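Local structure of sulfate permease family protein (Vibrio cholerae O1 biovar El Tor, 3MGL) at residues Leu52-Lys57 / Ile82-Ser87. The protein probably takes part in transmembrane transport as a sulfate permease family member; this chain is the STAS domain portion of the longer protein. Residues are numbered along the deposited sequence; the frame is centred on the assembly and turned at random.
Sequences LILRLK and IKVLIS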
ATOM      1  N   LEU A  52       0.693 -11.620  27.833  1.00 24.19           N
ATOM      2  CA  LEU A  52       0.861 -11.330  26.422  1.00 24.20           C
ATOM      3  C   LEU A  52      -0.486 -11.407  25.685  1.00 24.33           C
ATOM      4  O   LEU A  52      -1.201 -12.406  25.787  1.00 24.38           O
ATOM      5  CB  LEU A  52       1.873 -12.301  25.796  1.00 24.07           C
ATOM      6  CG  LEU A  52       2.061 -12.105  24.283  1.00 25.91           C
ATOM      7  CD1 LEU A  52       2.977 -10.925  23.968  1.00 27.28           C
ATOM      8  CD2 LEU A  52       2.609 -13.350  23.669  1.00 27.88           C
ATOM      9  N   ILE A  53      -0.818 -10.370  24.919  1.00 24.10           N
ATOM     10  CA  ILE A  53      -1.950 -10.460  24.007  1.00 23.38           C
ATOM     11  C   ILE A  53      -1.454 -10.818  22.591  1.00 24.00           C
ATOM     12  O   ILE A  53      -0.604 -10.101  22.027  1.00 23.71           O
ATOM     13  CB  ILE A  53      -2.828  -9.159  24.004  1.00 23.04           C
ATOM     14  CG1 ILE A  53      -3.365  -8.864  25.415  1.00 22.31           C
ATOM     15  CG2 ILE A  53      -4.008  -9.330  23.070  1.00 21.73           C
ATOM     16  CD1 ILE A  53      -3.946  -7.432  25.618  1.00 20.52           C
ATOM     17  N   LEU A  54      -1.967 -11.928  22.039  1.00 23.53           N
ATOM     18  CA  LEU A  54      -1.728 -12.277  20.637  1.00 24.29           C
ATOM     19  C   LEU A  54      -2.907 -11.869  19.780  1.00 24.66           C
ATOM     20  O   LEU A  54      -3.990 -12.474  19.860  1.00 24.75           O
ATOM     21  CB  LEU A  54      -1.492 -13.784  20.416  1.00 24.03           C
ATOM     22  CG  LEU A  54      -0.267 -14.457  21.033  1.00 25.72           C
ATOM     23  CD1 LEU A  54      -0.317 -15.986  20.784  1.00 26.61           C
ATOM     24  CD2 LEU A  54       1.029 -13.874  20.459  1.00 26.12           C
ATOM     25  N   ARG A  55      -2.678 -10.863  18.946  1.00 24.51           N
ATOM     26  CA  ARG A  55      -3.690 -10.345  18.040  1.00 24.73           C
ATOM     27  C   ARG A  55      -3.741 -11.190  16.767  1.00 24.97           C
ATOM     28  O   ARG A  55      -2.721 -11.336  16.092  1.00 24.79           O
ATOM     29  CB  ARG A  55      -3.362  -8.905  17.662  1.00 24.30           C
ATOM     30  CG  ARG A  55      -3.320  -7.958  18.821  1.00 24.69           C
ATOM     31  CD  ARG A  55      -3.239  -6.512  18.304  1.00 26.35           C
ATOM     32  NE  ARG A  55      -4.498  -6.081  17.694  1.00 26.74           N
ATOM     33  CZ  ARG A  55      -4.777  -4.824  17.357  1.00 26.99           C
ATOM     34  NH1 ARG A  55      -3.896  -3.859  17.565  1.00 27.86           N
ATOM     35  NH2 ARG A  55      -5.943  -4.529  16.817  1.00 26.69           N
ATOM     36  N   LEU A  56      -4.915 -11.748  16.459  1.00 24.93           N
ATOM     37  CA  LEU A  56      -5.068 -12.631  15.302  1.00 25.47           C
ATOM     38  C   LEU A  56      -5.874 -12.029  14.157  1.00 26.00           C
ATOM     39  O   LEU A  56      -6.204 -12.755  13.213  1.00 25.91           O
ATOM     40  CB  LEU A  56      -5.692 -13.975  15.688  1.00 25.53           C
ATOM     41  CG  LEU A  56      -5.133 -14.883  16.792  1.00 26.51           C
ATOM     42  CD1 LEU A  56      -5.773 -16.231  16.690  1.00 26.14           C
ATOM     43  CD2 LEU A  56      -3.609 -15.014  16.766  1.00 27.13           C
ATOM     44  N   LYS A  57      -6.192 -10.731  14.255  1.00 26.17           N
ATOM     45  CA  LYS A  57      -7.017 -10.001  13.285  1.00 27.85           C
ATOM     46  C   LYS A  57      -6.514 -10.128  11.836  1.00 28.16           C
ATOM     47  O   LYS A  57      -7.316 -10.144  10.900  1.00 28.17           O
ATOM     48  CB  LYS A  57      -7.126  -8.508  13.687  1.00 28.36           C
ATOM     49  CG  LYS A  57      -7.940  -7.627  12.750  1.00 31.79           C
ATOM     50  CD  LYS A  57      -8.272  -6.202  13.305  1.00 34.56           C
ATOM     51  CE  LYS A  57      -7.035  -5.389  13.648  1.00 36.05           C
ATOM     52  NZ  LYS A  57      -7.289  -3.898  13.714  1.00 39.02           N
ATOM     53  N   ILE A  82       4.072 -16.886  31.379  1.00 26.22           N
ATOM     54  CA  ILE A  82       3.322 -15.827  30.705  1.00 25.10           C
ATOM     55  C   ILE A  82       1.900 -16.271  30.421  1.00 24.98           C
ATOM     56  O   ILE A  82       1.671 -17.309  29.800  1.00 25.45           O
ATOM     57  CB  ILE A  82       4.003 -15.360  29.409  1.00 24.89           C
ATOM     58  CG1 ILE A  82       5.466 -15.025  29.676  1.00 24.01           C
ATOM     59  CG2 ILE A  82       3.249 -14.139  28.780  1.00 24.09           C
ATOM     60  CD1 ILE A  82       6.307 -14.980  28.413  1.00 25.56           C
ATOM     61  N   LYS A  83       0.948 -15.476  30.888  1.00 24.47           N
ATOM     62  CA  LYS A  83      -0.459 -15.720  30.608  1.00 24.32           C
ATOM     63  C   LYS A  83      -0.736 -15.153  29.226  1.00 23.78           C
ATOM     64  O   LYS A  83      -0.339 -14.034  28.926  1.00 25.17           O
ATOM     65  CB  LYS A  83      -1.331 -15.088  31.698  1.00 24.22           C
ATOM     66  CG  LYS A  83      -2.825 -15.214  31.478  1.00 25.55           C
ATOM     67  CD  LYS A  83      -3.546 -14.655  32.691  1.00 28.39           C
ATOM     68  CE  LYS A  83      -5.035 -14.917  32.616  1.00 29.62           C
ATOM     69  NZ  LYS A  83      -5.637 -15.005  33.980  1.00 28.44           N
ATOM     70  N   VAL A  84      -1.352 -15.949  28.361  1.00 23.28           N
ATOM     71  CA  VAL A  84      -1.565 -15.547  26.976  1.00 22.84           C
ATOM     72  C   VAL A  84      -3.048 -15.302  26.729  1.00 23.12           C
ATOM     73  O   VAL A  84      -3.899 -16.144  27.110  1.00 23.46           O
ATOM     74  CB  VAL A  84      -1.044 -16.609  25.980  1.00 22.85           C
ATOM     75  CG1 VAL A  84      -1.260 -16.171  24.540  1.00 22.09           C
ATOM     76  CG2 VAL A  84       0.447 -16.911  26.225  1.00 22.06           C
ATOM     77  N   LEU A  85      -3.349 -14.146  26.128  1.00 21.86           N
ATOM     78  CA  LEU A  85      -4.684 -13.839  25.653  1.00 22.26           C
ATOM     79  C   LEU A  85      -4.651 -13.812  24.138  1.00 22.87           C
ATOM     80  O   LEU A  85      -3.660 -13.395  23.518  1.00 23.23           O
ATOM     81  CB  LEU A  85      -5.211 -12.480  26.172  1.00 21.28           C
ATOM     82  CG  LEU A  85      -5.721 -12.315  27.612  1.00 21.67           C
ATOM     83  CD1 LEU A  85      -5.036 -13.243  28.629  1.00 19.96           C
ATOM     84  CD2 LEU A  85      -5.635 -10.863  28.086  1.00 19.77           C
ATOM     85  N   ILE A  86      -5.761 -14.248  23.560  1.00 23.18           N
ATOM     86  CA  ILE A  86      -5.966 -14.197  22.142  1.00 23.68           C
ATOM     87  C   ILE A  86      -7.080 -13.223  21.806  1.00 23.57           C
ATOM     88  O   ILE A  86      -8.125 -13.210  22.470  1.00 23.80           O
ATOM     89  CB  ILE A  86      -6.302 -15.600  21.643  1.00 24.32           C
ATOM     90  CG1 ILE A  86      -5.055 -16.492  21.826  1.00 25.12           C
ATOM     91  CG2 ILE A  86      -6.826 -15.556  20.186  1.00 23.24           C
ATOM     92  CD1 ILE A  86      -5.201 -17.901  21.252  1.00 26.74           C
ATOM     93  N   SER A  87      -6.875 -12.410  20.774  1.00 23.24           N
ATOM     94  CA  SER A  87      -7.945 -11.542  20.327  1.00 23.22           C
ATOM     95  C   SER A  87      -8.074 -11.467  18.810  1.00 23.78           C
ATOM     96  O   SER A  87      -7.104 -11.704  18.098  1.00 24.05           O
ATOM     97  CB  SER A  87      -7.755 -10.146  20.916  1.00 23.36           C
ATOM     98  OG  SER A  87      -6.653  -9.476  20.348  1.00 23.18           O
TER
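Strands 51-56 and 83-87 pair in parallel at the centre of the STAS domain sheet, as the two strands of a beta-alpha-beta unit whose crossover helix is 64-79. Five backbone hydrogen bonds join them: Leu52 N donates to Lys83 O (2.8 Å), Leu85 N to Leu52 O, Leu54 N to Leu85 O (2.7 Å), Ser87 N to Leu54 O and Leu56 N to Ser87 O. The fourth, at 3.0 Å between Ser87 N and Leu54 O, is the longest, its donor tilted 31° from the carbonyl plane. Leu52 O and Leu54 O also receive CA-H contacts from Val84 and Ile86.

On the face holding Leu52, Leu54, Val84 and Ile86, apolar branches touch along the strands. The side chains of Leu54 and Val84 cross at a slant, with CD1 of Leu54 3.9 Å from CG1 of Val84, and beyond the last bridge Leu56 CD1 reaches Ile86 CG2 at 3.7 Å. Before strand 83-87 begins, Ile82 sets CG2 against Leu52 CB (3.8 Å). On the other face Ile53 crosses Leu85 at an angle, CG1 of Ile53 lying 4.0 Å from CD2 of Leu85. A chi1 of 70° sets Ser87 OG between its own backbone N and carbonyl carbon, 3.8 Å from Ile53 CG2; this hydroxyl is buried without a polar partner in the model.

Strand 21-27 flanks 51-56 on its other edge, bonding through the backbone of Ile53 and Arg55, while 111-112 lies beyond 83-87. Leu54 and Val84 pack on helix 64-79 and Leu52 also meets Phe38 and Met42 of helix 32-44, whereas Ile53 and Ser87 touch Phe115 and Ala118 of helix 115-128, so helices cover both sides of the sheet.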